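Local coordinates for CRISPR-associated protein, Cse2 family (Thermobifida fusca, PDB 4H79) that probably serves as the CasB (Cse2) subunit of the Cascade CRISPR complex, contributing a surface that binds nucleic acid, at residues A[23-28]-A[90-95]; A[95-100]-A[153-158]; A[106-111]-A[164-169]. One frame throughout, in Å; residues are numbered along the deposited sequence.

Contact 1 (A[23-28]-A[90-95])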
loop_
_atom_site.group_PDB
_atom_site.type_symbol
_atom_site.label_atom_id
_atom_site.label_comp_id
_atom_site.label_asym_id
_atom_site.label_seq_id
_atom_site.Cartn_x
_atom_site.Cartn_y
_atom_site.Cartn_z
ATOM N N GLN A 23 4.823 10.487 -3.879
ATOM C CA GLN A 23 5.770 11.555 -3.572
ATOM C C GLN A 23 6.141 11.492 -2.057
ATOM O O GLN A 23 7.312 11.583 -1.688
ATOM C CB GLN A 23 5.136 12.928 -4.002
ATOM C CG GLN A 23 6.031 14.148 -3.850
ATOM C CD GLN A 23 7.418 13.934 -4.463
ATOM O OE1 GLN A 23 7.564 13.473 -5.618
ATOM N NE2 GLN A 23 8.452 14.254 -3.681
ATOM N N ARG A 24 5.154 11.289 -1.181
ATOM C CA ARG A 24 5.434 11.268 0.241
ATOM C C ARG A 24 6.309 10.023 0.629
ATOM O O ARG A 24 7.244 10.137 1.415
ATOM C CB ARG A 24 4.117 11.249 1.030
ATOM C CG ARG A 24 4.365 11.337 2.553
ATOM C CD ARG A 24 4.790 12.779 2.943
ATOM N NE ARG A 24 5.149 12.802 4.369
ATOM C CZ ARG A 24 6.387 12.862 4.841
ATOM N NH1 ARG A 24 7.402 12.992 4.010
ATOM N NH2 ARG A 24 6.599 12.821 6.154
ATOM N N VAL A 25 5.976 8.829 0.119
ATOM C CA VAL A 25 6.748 7.604 0.438
ATOM C C VAL A 25 8.162 7.772 -0.158
ATOM O O VAL A 25 9.146 7.370 0.490
ATOM C CB VAL A 25 6.074 6.363 -0.189
ATOM C CG1 VAL A 25 6.992 5.169 -0.175
ATOM C CG2 VAL A 25 4.734 6.062 0.485
ATOM N N ARG A 26 8.295 8.366 -1.357
ATOM C CA ARG A 26 9.658 8.548 -1.931
ATOM C C ARG A 26 10.518 9.402 -0.984
ATOM O O ARG A 26 11.723 9.133 -0.828
ATOM C CB ARG A 26 9.655 9.256 -3.304
ATOM C CG ARG A 26 9.178 8.385 -4.456
ATOM C CD ARG A 26 9.152 9.298 -5.712
ATOM N NE ARG A 26 8.650 8.645 -6.887
ATOM C CZ ARG A 26 9.446 8.231 -7.872
ATOM N NH1 ARG A 26 10.753 8.411 -7.736
ATOM N NH2 ARG A 26 8.961 7.645 -8.980
ATOM N N GLU A 27 9.914 10.465 -0.420
ATOM C CA GLU A 27 10.606 11.352 0.511
ATOM C C GLU A 27 11.059 10.593 1.726
ATOM O O GLU A 27 12.232 10.694 2.114
ATOM C CB GLU A 27 9.726 12.571 0.936
ATOM C CG GLU A 27 9.643 13.584 -0.203
ATOM C CD GLU A 27 8.410 14.474 -0.062
ATOM O OE1 GLU A 27 7.692 14.327 0.966
ATOM O OE2 GLU A 27 8.159 15.315 -0.961
ATOM N N ILE A 28 10.142 9.852 2.357
ATOM C CA ILE A 28 10.498 9.122 3.569
ATOM C C ILE A 28 11.528 8.033 3.234
ATOM O O ILE A 28 12.482 7.797 3.984
ATOM C CB ILE A 28 9.258 8.482 4.178
ATOM C CG1 ILE A 28 8.273 9.592 4.656
ATOM C CG2 ILE A 28 9.657 7.645 5.377
ATOM C CD1 ILE A 28 6.898 9.031 5.113
ATOM N N ILE A 90 -3.414 3.945 5.453
ATOM C CA ILE A 90 -3.114 2.493 5.350
ATOM C C ILE A 90 -1.849 2.246 4.489
ATOM O O ILE A 90 -0.965 1.436 4.864
ATOM C CB ILE A 90 -4.329 1.693 4.766
ATOM C CG1 ILE A 90 -5.529 1.813 5.718
ATOM C CG2 ILE A 90 -3.946 0.232 4.494
ATOM C CD1 ILE A 90 -6.878 1.402 5.099
ATOM N N ALA A 91 -1.788 2.926 3.325
ATOM C CA ALA A 91 -0.639 2.708 2.438
ATOM C C ALA A 91 0.672 3.059 3.134
ATOM O O ALA A 91 1.672 2.304 3.001
ATOM C CB ALA A 91 -0.791 3.499 1.138
ATOM N N LEU A 92 0.726 4.234 3.782
ATOM C CA LEU A 92 1.961 4.668 4.491
ATOM C C LEU A 92 2.328 3.723 5.602
ATOM O O LEU A 92 3.534 3.434 5.796
ATOM C CB LEU A 92 1.785 6.072 5.099
ATOM C CG LEU A 92 2.351 7.221 4.242
ATOM C CD1 LEU A 92 3.876 7.178 4.122
ATOM C CD2 LEU A 92 1.793 7.180 2.895
ATOM N N THR A 93 1.308 3.240 6.334
ATOM C CA THR A 93 1.589 2.272 7.487
ATOM C C THR A 93 2.128 0.991 6.917
ATOM O O THR A 93 3.109 0.403 7.440
ATOM C CB THR A 93 0.259 1.991 8.236
ATOM O OG1 THR A 93 -0.212 3.261 8.760
ATOM C CG2 THR A 93 0.485 1.011 9.404
ATOM N N LEU A 94 1.493 0.477 5.831
ATOM C CA LEU A 94 2.017 -0.753 5.187
ATOM C C LEU A 94 3.460 -0.536 4.702
ATOM O O LEU A 94 4.339 -1.404 4.877
ATOM C CB LEU A 94 1.126 -1.210 3.985
ATOM C CG LEU A 94 -0.276 -1.696 4.394
ATOM C CD1 LEU A 94 -1.125 -1.899 3.166
ATOM C CD2 LEU A 94 -0.152 -3.038 5.196
ATOM N N TYR A 95 3.712 0.583 4.040
ATOM C CA TYR A 95 5.088 0.828 3.587
ATOM C C TYR A 95 6.102 0.808 4.766
ATOM O O TYR A 95 7.245 0.281 4.633
ATOM C CB TYR A 95 5.168 2.221 2.825
ATOM C CG TYR A 95 6.640 2.557 2.593
ATOM C CD1 TYR A 95 7.385 1.850 1.607
ATOM C CD2 TYR A 95 7.301 3.550 3.383
ATOM C CE1 TYR A 95 8.762 2.074 1.452
ATOM C CE2 TYR A 95 8.653 3.828 3.189
ATOM C CZ TYR A 95 9.366 3.074 2.231
ATOM O OH TYR A 95 10.712 3.321 2.024
#
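V25 of helix 16-33 meets L92 and Y95 of helix 80-99 in a buried, near-parallel helix pair of the all-helical Cse2 fold. The two segments cross at -26° with their axes 10.9 Å apart, a spacing bridged by branched and aromatic side chains rather than by touching backbones. V25 divides its methyl groups between two partners. CG1, held anti to the backbone N (chi1 166°), stands over the middle of the Y95 ring, where V25 CG1 lies 3.6 Å from the centroid and only 5° off the ring normal, a direct CH-pi contact with the face. CG2, anti to the carbonyl carbon, turns to the fork of L92: V25 CG2 is 3.9 Å from L92 CD1 and 4.0 Å from L92 CD2, the two side chains sliding past each other in opposite directions. One turn on, the end of I28 reaches the same leucine branch, with I28 CD1 3.7 Å from L92 CD1. L92 CD1 is thus shared by V25 and I28.

No hydrogen bond joins 23-28 to 90-95, though Y95 OH makes a weak one to Q29 OE1 further along helix 16-33. Q23, R24 and E27 are linked along helix 16-33 itself. Q23 NE2 donates almost straight to E27 OE2 at 2.9 Å, coming from above the carboxylate plane, and R68 forms a salt bridge with the same oxygen. R24 makes a weak salt bridge to E27 OE1, while its NH2 is bonded to L63 O and I28 CG1 packs against one face of its guanidinium. Helix 37-49 closes over I28 and Y95 through L43, Y167 of helix 167-176 meets the Y95 ring edge-to-face, and helices 144-160 and 167-176 pack against I90 and L94 of helix 80-99.

Contact 2 (A[95-100]-A[153-158]); sequences YAIHQQ and EIVTLL
H98 ND1 is hydrogen-bonded to Y167 OH, and NE2 of the same ring makes a weak bond to I163 O, so both imidazole nitrogens are tied to the chain that follows helix 144-160. Against that helix itself the histidine makes apolar contacts. V155 CG1 presses on the root of the ring, 3.6 Å from H98 CB and 3.7 Å from H98 CG. Further along, H98 NE2 lies 3.9 Å from L158 CB, which approaches the ring obliquely. Chi1 of H98, -157°, places CG anti to the backbone N and swings the imidazole from the flank of its helix toward 153-158; the carbonyl oxygen of V155 lies over one ring face.

This is packing between the C-terminal end of helix 80-99 and helix 144-160, two helices of the Cse2 fold running near-parallel at 26°. Their segment axes come within 8.9 Å, closest in backbone at H98 and V155, whose CA atoms are 6.1 Å apart. I97 makes a looser contact, its CG2 4.5 Å from V155 CG1 and 4.3 Å from T156 OG1, a hydroxyl already bonded to R152 O. Beyond the contact, Q100 O accepts from R159 NE, linking the residue just past helix 80-99 to helix 144-160, and L121 packs against L158.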
loop_
_atom_site.group_PDB
_atom_site.type_symbol
_atom_site.label_atom_id
_atom_site.label_comp_id
_atom_site.label_asym_id
_atom_site.label_seq_id
_atom_site.Cartn_x
_atom_site.Cartn_y
_atom_site.Cartn_z
ATOM N N TYR A 95 3.712 0.583 4.040
ATOM C CA TYR A 95 5.088 0.828 3.587
ATOM C C TYR A 95 6.102 0.808 4.766
ATOM O O TYR A 95 7.245 0.281 4.633
ATOM C CB TYR A 95 5.168 2.221 2.825
ATOM C CG TYR A 95 6.640 2.557 2.593
ATOM C CD1 TYR A 95 7.385 1.850 1.607
ATOM C CD2 TYR A 95 7.301 3.550 3.383
ATOM C CE1 TYR A 95 8.762 2.074 1.452
ATOM C CE2 TYR A 95 8.653 3.828 3.189
ATOM C CZ TYR A 95 9.366 3.074 2.231
ATOM O OH TYR A 95 10.712 3.321 2.024
ATOM N N ALA A 96 5.724 1.447 5.897
ATOM C CA ALA A 96 6.601 1.467 7.098
ATOM C C ALA A 96 6.935 0.064 7.588
ATOM O O ALA A 96 8.051 -0.212 8.022
ATOM C CB ALA A 96 5.922 2.272 8.220
ATOM N N ILE A 97 5.945 -0.808 7.543
ATOM C CA ILE A 97 6.170 -2.223 7.918
ATOM C C ILE A 97 7.063 -2.897 6.885
ATOM O O ILE A 97 8.052 -3.571 7.234
ATOM C CB ILE A 97 4.805 -2.960 7.942
ATOM C CG1 ILE A 97 3.974 -2.473 9.143
ATOM C CG2 ILE A 97 5.033 -4.499 8.068
ATOM C CD1 ILE A 97 2.516 -2.833 8.998
ATOM N N HIS A 98 6.788 -2.623 5.591
ATOM C CA HIS A 98 7.573 -3.226 4.464
ATOM C C HIS A 98 9.019 -2.843 4.456
ATOM O O HIS A 98 9.923 -3.697 4.278
ATOM C CB HIS A 98 6.879 -2.743 3.131
ATOM C CG HIS A 98 7.163 -3.644 1.972
ATOM N ND1 HIS A 98 6.490 -3.547 0.801
ATOM C CD2 HIS A 98 8.176 -4.620 1.798
ATOM C CE1 HIS A 98 7.025 -4.471 -0.083
ATOM N NE2 HIS A 98 8.054 -5.124 0.539
ATOM N N GLN A 99 9.309 -1.556 4.698
ATOM C CA GLN A 99 10.704 -1.025 4.626
ATOM C C GLN A 99 11.598 -1.359 5.839
ATOM O O GLN A 99 12.824 -1.387 5.731
ATOM C CB GLN A 99 10.673 0.508 4.416
ATOM C CG GLN A 99 12.041 1.091 4.017
ATOM C CD GLN A 99 12.491 0.587 2.624
ATOM O OE1 GLN A 99 11.833 0.860 1.611
ATOM N NE2 GLN A 99 13.587 -0.161 2.568
ATOM N N GLN A 100 11.000 -1.718 6.978
ATOM C CA GLN A 100 11.752 -1.778 8.229
ATOM C C GLN A 100 12.934 -2.765 8.119
ATOM O O GLN A 100 12.760 -3.944 7.724
ATOM C CB GLN A 100 10.839 -2.200 9.406
ATOM C CG GLN A 100 11.632 -2.312 10.736
ATOM C CD GLN A 100 10.754 -2.773 11.888
ATOM O OE1 GLN A 100 9.752 -3.505 11.685
ATOM N NE2 GLN A 100 11.134 -2.425 13.102
ATOM N N GLU A 153 -0.584 -8.836 6.348
ATOM C CA GLU A 153 -0.049 -10.224 6.316
ATOM C C GLU A 153 0.716 -10.463 5.012
ATOM O O GLU A 153 1.756 -11.101 5.000
ATOM C CB GLU A 153 -1.168 -11.289 6.452
ATOM C CG GLU A 153 -1.944 -11.187 7.778
ATOM C CD GLU A 153 -3.188 -12.109 7.834
ATOM O OE1 GLU A 153 -3.515 -12.800 6.812
ATOM O OE2 GLU A 153 -3.866 -12.166 8.901
ATOM N N ILE A 154 0.179 -9.948 3.904
ATOM C CA ILE A 154 0.803 -10.119 2.580
ATOM C C ILE A 154 2.105 -9.318 2.519
ATOM O O ILE A 154 3.130 -9.815 2.068
ATOM C CB ILE A 154 -0.130 -9.627 1.448
ATOM C CG1 ILE A 154 -1.444 -10.515 1.347
ATOM C CG2 ILE A 154 0.640 -9.600 0.150
ATOM C CD1 ILE A 154 -1.145 -11.958 0.963
ATOM N N VAL A 155 2.087 -8.074 2.974
ATOM C CA VAL A 155 3.285 -7.214 2.885
ATOM C C VAL A 155 4.406 -7.787 3.775
ATOM O O VAL A 155 5.571 -7.703 3.445
ATOM C CB VAL A 155 2.908 -5.758 3.399
ATOM C CG1 VAL A 155 4.103 -4.905 3.713
ATOM C CG2 VAL A 155 2.011 -5.057 2.372
ATOM N N THR A 156 4.041 -8.384 4.908
ATOM C CA THR A 156 5.043 -9.036 5.754
ATOM C C THR A 156 5.810 -10.109 4.926
ATOM O O THR A 156 7.051 -10.274 5.057
ATOM C CB THR A 156 4.369 -9.636 6.992
ATOM O OG1 THR A 156 3.809 -8.562 7.767
ATOM C CG2 THR A 156 5.361 -10.266 7.870
ATOM N N LEU A 157 5.046 -10.873 4.132
ATOM C CA LEU A 157 5.651 -11.945 3.311
ATOM C C LEU A 157 6.489 -11.322 2.193
ATOM O O LEU A 157 7.585 -11.769 1.917
ATOM C CB LEU A 157 4.582 -12.901 2.730
ATOM C CG LEU A 157 3.750 -13.699 3.751
ATOM C CD1 LEU A 157 2.635 -14.435 2.988
ATOM C CD2 LEU A 157 4.570 -14.727 4.562
ATOM N N LEU A 158 5.953 -10.257 1.561
ATOM C CA LEU A 158 6.746 -9.571 0.526
ATOM C C LEU A 158 8.074 -9.031 1.095
ATOM O O LEU A 158 9.109 -9.095 0.404
ATOM C CB LEU A 158 5.967 -8.401 -0.092
ATOM C CG LEU A 158 4.681 -8.774 -0.826
ATOM C CD1 LEU A 158 4.011 -7.464 -1.346
ATOM C CD2 LEU A 158 4.995 -9.760 -2.047
#

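Contact 3 (A[106-111]-A[164-169]); sequences RMHQRG and PLDYGL. With EDO (1,2-ethanediol), chain C; EDO (1,2-ethanediol), chain B.
D166 OD2 is gripped by two donors from 106-111: R110 NE, in a salt bridge of 2.8 Å, arrives on the syn side, and G111 N, 2.9 Å from D166 OD2, on the anti side. Both come from the same face of the carboxylate, whose plane stands 68° to the guanidinium. R110 reaches it by bending at chi2 and chi3, folding back although its CB starts away from 164-169. The other oxygen, D166 OD1, accepts from L169 N at 2.8 Å, so D166 is the N-cap of helix 167-176 and also one of the ties to the loop.

Beside it, H108 ND1 takes the N-H of Y167 at 2.9 Å, 16° out of the ring plane. This is consistent with a proton on NE2, which bonds to D22 OD1 of helix 16-33. The backbones form a single bridge at H108 and L165: L165 N donates to M107 O at 2.8 Å, and Q109 N to L165 O at 3.0 Å, the latter from 53° above the carbonyl plane. Q109 then lies across P164, and its NE2 bonds to R106 O at 2.9 Å, holding the amide alongside P164 CB and CG. An ethanediol, probably from the crystallisation liquor, bonds to H108 O and R110 N.

Further out, Q99 of helix 80-99 and Q29 of helix 16-33 accept from the backbone N atoms of M107 and H108. The Y167 ring, with H108 CB and M107 O at its edge, also touches L94 of helix 80-99 and V155 of helix 144-160.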
loop_
_atom_site.group_PDB
_atom_site.type_symbol
_atom_site.label_atom_id
_atom_site.label_comp_id
_atom_site.label_asym_id
_atom_site.label_seq_id
_atom_site.Cartn_x
_atom_site.Cartn_y
_atom_site.Cartn_z
ATOM N N ARG A 106 14.979 -0.451 -2.065
ATOM C CA ARG A 106 13.750 0.318 -1.901
ATOM C C ARG A 106 12.491 -0.559 -1.987
ATOM O O ARG A 106 12.252 -1.217 -3.022
ATOM C CB ARG A 106 13.648 1.407 -2.972
ATOM C CG ARG A 106 14.839 2.431 -2.948
ATOM C CD ARG A 106 14.879 3.261 -4.229
ATOM N NE ARG A 106 15.813 4.404 -4.077
ATOM C CZ ARG A 106 17.107 4.418 -4.440
ATOM N NH1 ARG A 106 17.688 3.364 -5.006
ATOM N NH2 ARG A 106 17.838 5.499 -4.241
ATOM N N MET A 107 11.670 -0.522 -0.947
ATOM C CA MET A 107 10.435 -1.384 -0.936
ATOM C C MET A 107 9.276 -0.735 -1.660
ATOM O O MET A 107 8.293 -1.381 -2.026
ATOM C CB MET A 107 10.038 -1.811 0.463
ATOM C CG MET A 107 11.074 -2.780 1.104
ATOM S SD MET A 107 11.235 -4.332 0.062
ATOM C CE MET A 107 12.709 -4.105 -0.881
ATOM N N HIS A 108 9.388 0.567 -1.924
ATOM C CA HIS A 108 8.444 1.219 -2.813
ATOM C C HIS A 108 9.083 1.453 -4.191
ATOM O O HIS A 108 10.053 2.224 -4.297
ATOM C CB HIS A 108 7.924 2.547 -2.202
ATOM C CG HIS A 108 7.286 3.444 -3.211
ATOM N ND1 HIS A 108 6.126 3.109 -3.905
ATOM C CD2 HIS A 108 7.688 4.692 -3.698
ATOM C CE1 HIS A 108 5.826 4.108 -4.804
ATOM N NE2 HIS A 108 6.766 5.085 -4.679
ATOM N N GLN A 109 8.570 0.788 -5.238
ATOM C CA GLN A 109 9.057 0.975 -6.630
ATOM C C GLN A 109 7.850 1.018 -7.517
ATOM O O GLN A 109 6.970 0.134 -7.423
ATOM C CB GLN A 109 10.009 -0.150 -7.079
ATOM C CG GLN A 109 11.305 -0.125 -6.264
ATOM C CD GLN A 109 12.317 -1.198 -6.668
ATOM O OE1 GLN A 109 12.438 -1.487 -7.837
ATOM N NE2 GLN A 109 13.065 -1.767 -5.703
ATOM N N ARG A 110 7.802 2.052 -8.389
ATOM C CA ARG A 110 6.703 2.221 -9.319
ATOM C C ARG A 110 6.595 1.027 -10.245
ATOM O O ARG A 110 7.623 0.462 -10.677
ATOM C CB ARG A 110 6.876 3.480 -10.201
ATOM C CG ARG A 110 6.794 4.801 -9.434
ATOM C CD ARG A 110 5.474 5.040 -8.682
ATOM N NE ARG A 110 4.285 4.779 -9.477
ATOM C CZ ARG A 110 3.945 5.493 -10.527
ATOM N NH1 ARG A 110 4.669 6.523 -10.868
ATOM N NH2 ARG A 110 2.880 5.198 -11.212
ATOM N N GLY A 111 5.355 0.675 -10.586
ATOM C CA GLY A 111 5.111 -0.350 -11.621
ATOM C C GLY A 111 4.955 -1.745 -11.023
ATOM O O GLY A 111 4.596 -2.659 -11.739
ATOM N N PRO A 164 9.469 -5.465 -3.795
ATOM C CA PRO A 164 8.919 -4.132 -3.669
ATOM C C PRO A 164 7.452 -4.073 -4.122
ATOM O O PRO A 164 6.936 -4.972 -4.816
ATOM C CB PRO A 164 9.807 -3.316 -4.650
ATOM C CG PRO A 164 10.171 -4.283 -5.709
ATOM C CD PRO A 164 10.334 -5.596 -5.000
ATOM N N LEU A 165 6.774 -2.998 -3.762
ATOM C CA LEU A 165 5.442 -2.732 -4.222
ATOM C C LEU A 165 5.302 -1.233 -4.631
ATOM O O LEU A 165 5.996 -0.361 -4.112
ATOM C CB LEU A 165 4.509 -3.077 -3.078
ATOM C CG LEU A 165 3.071 -3.337 -3.196
ATOM C CD1 LEU A 165 2.822 -4.511 -4.174
ATOM C CD2 LEU A 165 2.545 -3.630 -1.718
ATOM N N ASP A 166 4.400 -0.942 -5.565
ATOM C CA ASP A 166 4.118 0.463 -5.914
ATOM C C ASP A 166 3.062 1.000 -4.966
ATOM O O ASP A 166 1.831 0.706 -5.122
ATOM C CB ASP A 166 3.614 0.537 -7.361
ATOM C CG ASP A 166 3.354 1.949 -7.805
ATOM O OD1 ASP A 166 3.085 2.863 -6.948
ATOM O OD2 ASP A 166 3.401 2.123 -9.046
ATOM N N TYR A 167 3.515 1.743 -3.934
ATOM C CA TYR A 167 2.577 2.296 -2.922
ATOM C C TYR A 167 1.642 3.390 -3.421
ATOM O O TYR A 167 0.502 3.563 -2.879
ATOM C CB TYR A 167 3.319 2.737 -1.645
ATOM C CG TYR A 167 3.581 1.466 -0.820
ATOM C CD1 TYR A 167 2.597 0.970 0.102
ATOM C CD2 TYR A 167 4.781 0.729 -0.990
ATOM C CE1 TYR A 167 2.847 -0.233 0.808
ATOM C CE2 TYR A 167 5.043 -0.478 -0.281
ATOM C CZ TYR A 167 4.052 -0.955 0.606
ATOM O OH TYR A 167 4.260 -2.129 1.325
ATOM N N GLY A 168 2.072 4.134 -4.460
ATOM C CA GLY A 168 1.137 5.119 -5.163
ATOM C C GLY A 168 -0.026 4.359 -5.791
ATOM O O GLY A 168 -1.227 4.701 -5.614
ATOM N N LEU A 169 0.322 3.291 -6.519
ATOM C CA LEU A 169 -0.739 2.474 -7.118
ATOM C C LEU A 169 -1.632 1.840 -6.043
ATOM O O LEU A 169 -2.881 1.875 -6.140
ATOM C CB LEU A 169 -0.182 1.412 -8.051
ATOM C CG LEU A 169 -1.172 0.428 -8.694
ATOM C CD1 LEU A 169 -2.340 1.137 -9.474
ATOM C CD2 LEU A 169 -0.441 -0.600 -9.591
HETATM C C1 EDO C . 9.732 4.741 -6.954
HETATM O O1 EDO C . 9.910 3.924 -8.143
HETATM C C2 EDO C . 11.085 5.047 -6.312
HETATM O O2 EDO C . 11.620 3.786 -5.910
HETATM C C1 EDO B . 7.602 -5.817 -12.089
HETATM O O1 EDO B . 7.196 -4.497 -12.461
HETATM C C2 EDO B . 6.825 -6.830 -12.915
HETATM O O2 EDO B . 5.564 -7.091 -12.280
#

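Overall arrangement
Contacts 1 and 2 follow one another along helix 80-99, sharing Y95 and lying about 12 Å apart between centres: the first joins this helix to helix 16-33, the second to helix 144-160. Contact 3 lies about 9 Å from contact 1 and about 12 Å from contact 2, centre to centre. Its segments alternate with those of contact 2 along the chain, 95-100, 106-111, 153-158 and 164-169, so the loops leaving helices 80-99 and 144-160 are joined to each other. Y167 of contact 3 touches residues of both other contacts. Together they gather helices 16-33, 80-99, 144-160 and 167-176 near the chain centre, contact 3 reaching the surface at R110 and G111.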